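Local coordinates for protein 3-phosphoshikimate 1-carboxyvinyltransferase (PDB 7M0O) that probably transfers the enolpyruvyl group of phosphoenolpyruvate to the 5-hydroxyl of shikimate-3-phosphate, the sixth step of chorismate biosynthesis, at residues Q64-A69 against T87-G92. Residues are numbered along the deposited sequence; the frame is centred on the assembly and turned at random.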
loop_
_atom_site.group_PDB
_atom_site.type_symbol
_atom_site.label_atom_id
_atom_site.label_comp_id
_atom_site.label_asym_id
_atom_site.label_seq_id
_atom_site.Cartn_x
_atom_site.Cartn_y
_atom_site.Cartn_z
ATOM N N GLN A 64 -25.407 -10.237 0.508
ATOM C CA GLN A 64 -25.944 -10.516 -0.821
ATOM C C GLN A 64 -25.837 -9.315 -1.760
ATOM O O GLN A 64 -26.524 -9.271 -2.779
ATOM C CB GLN A 64 -27.397 -10.999 -0.747
ATOM C CG GLN A 64 -27.581 -12.404 -0.171
ATOM C CD GLN A 64 -26.737 -13.445 -0.855
ATOM O OE1 GLN A 64 -26.670 -13.515 -2.089
ATOM N NE2 GLN A 64 -26.076 -14.269 -0.055
ATOM N N GLY A 65 -24.983 -8.342 -1.445
ATOM C CA GLY A 65 -24.666 -7.305 -2.401
ATOM C C GLY A 65 -25.529 -6.063 -2.297
ATOM O O GLY A 65 -26.251 -5.862 -1.323
ATOM N N PRO A 66 -25.441 -5.194 -3.307
ATOM C CA PRO A 66 -26.138 -3.903 -3.254
ATOM C C PRO A 66 -27.626 -4.038 -2.961
ATOM O O PRO A 66 -28.293 -4.955 -3.441
ATOM C CB PRO A 66 -25.900 -3.323 -4.650
ATOM C CG PRO A 66 -24.572 -3.914 -5.063
ATOM C CD PRO A 66 -24.619 -5.332 -4.523
ATOM N N ALA A 67 -28.148 -3.083 -2.187
ATOM C CA ALA A 67 -29.569 -3.087 -1.849
ATOM C C ALA A 67 -30.429 -2.744 -3.061
ATOM O O ALA A 67 -31.429 -3.422 -3.338
ATOM C CB ALA A 67 -29.838 -2.111 -0.703
ATOM N N VAL A 68 -30.053 -1.698 -3.805
ATOM C CA VAL A 68 -30.898 -1.211 -4.891
ATOM C C VAL A 68 -30.962 -2.236 -6.020
ATOM O O VAL A 68 -30.046 -3.038 -6.224
ATOM C CB VAL A 68 -30.395 0.145 -5.416
ATOM C CG1 VAL A 68 -30.444 1.191 -4.308
ATOM C CG2 VAL A 68 -28.983 0.029 -5.972
ATOM N N ALA A 69 -32.065 -2.206 -6.768
ATOM C CA ALA A 69 -32.226 -3.105 -7.900
ATOM C C ALA A 69 -31.553 -2.585 -9.165
ATOM O O ALA A 69 -31.278 -3.371 -10.070
ATOM C CB ALA A 69 -33.713 -3.348 -8.168
ATOM N N THR A 87 -16.906 -5.595 -8.863
ATOM C CA THR A 87 -16.768 -6.937 -8.298
ATOM C C THR A 87 -17.816 -7.196 -7.219
ATOM O O THR A 87 -18.488 -8.236 -7.221
ATOM C CB THR A 87 -15.364 -7.115 -7.723
ATOM O OG1 THR A 87 -14.383 -6.938 -8.744
ATOM C CG2 THR A 87 -15.208 -8.512 -7.079
ATOM N N LEU A 88 -17.933 -6.280 -6.254
ATOM C CA LEU A 88 -18.987 -6.374 -5.244
ATOM C C LEU A 88 -20.368 -6.480 -5.872
ATOM O O LEU A 88 -21.205 -7.287 -5.447
ATOM C CB LEU A 88 -18.948 -5.143 -4.342
ATOM C CG LEU A 88 -17.968 -5.170 -3.186
ATOM C CD1 LEU A 88 -17.802 -3.736 -2.660
ATOM C CD2 LEU A 88 -18.486 -6.107 -2.090
ATOM N N ALA A 89 -20.644 -5.630 -6.856
ATOM C CA ALA A 89 -21.959 -5.654 -7.481
ATOM C C ALA A 89 -22.200 -6.972 -8.201
ATOM O O ALA A 89 -23.319 -7.501 -8.170
ATOM C CB ALA A 89 -22.100 -4.477 -8.444
ATOM N N ALA A 90 -21.170 -7.517 -8.857
ATOM C CA ALA A 90 -21.336 -8.769 -9.600
ATOM C C ALA A 90 -21.779 -9.909 -8.698
ATOM O O ALA A 90 -22.466 -10.836 -9.156
ATOM C CB ALA A 90 -20.031 -9.156 -10.295
ATOM N N ALA A 91 -21.394 -9.871 -7.423
ATOM C CA ALA A 91 -21.826 -10.907 -6.498
ATOM C C ALA A 91 -23.254 -10.711 -6.010
ATOM O O ALA A 91 -23.799 -11.619 -5.379
ATOM C CB ALA A 91 -20.893 -10.965 -5.292
ATOM N N GLY A 92 -23.856 -9.555 -6.270
ATOM C CA GLY A 92 -25.212 -9.231 -5.866
ATOM C C GLY A 92 -26.222 -9.479 -6.972
ATOM O O GLY A 92 -26.010 -10.301 -7.867
HETATM O O HOH W 1 -24.561 -12.811 -3.341
#
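Pro66 packs on Ala89 and Gly65 on Gly92 where the loop leading into strand 70-74 meets the C-terminal end of helix 79-90. This helix is the crossover of a beta-alpha-beta unit in the EPSP synthase fold, joining strands 70-74 and 95-99, which lie parallel in a four-stranded mixed sheet.

The apolar part is carried by the proline ring. Its CG lies 4.0 Å from Ala89 CA and 4.2 Å from Ala89 CB, while Pro66 CD stands 4.0 Å from the carbonyl oxygen Leu88 O. Tyr96, on strand 95-99, touches both Pro66 and Ala89; Leu46 and Tyr48 also pack on the proline.

On the Gly65 side of the proline the backbones close in on each other, Gly65 CA and Gly92 CA being 4.0 Å apart. The backbone conformation of Gly65, phi 93° with an extended psi, is one suited to glycine. Gly92 CA also makes a CH...O contact with Gln64 O at 3.4 Å, bent to 128° at the hydrogen.

The polar link runs through water. A turn at chi2 (-53°) curls the Gln64 side chain and brings OE1, which is also hydrogen-bonded to His93 NE2, towards a water beside Ala91 O. This water sits close between Gln64 OE1, at 2.6 Å, and Ala91 O, at 2.5 Å, both short distances.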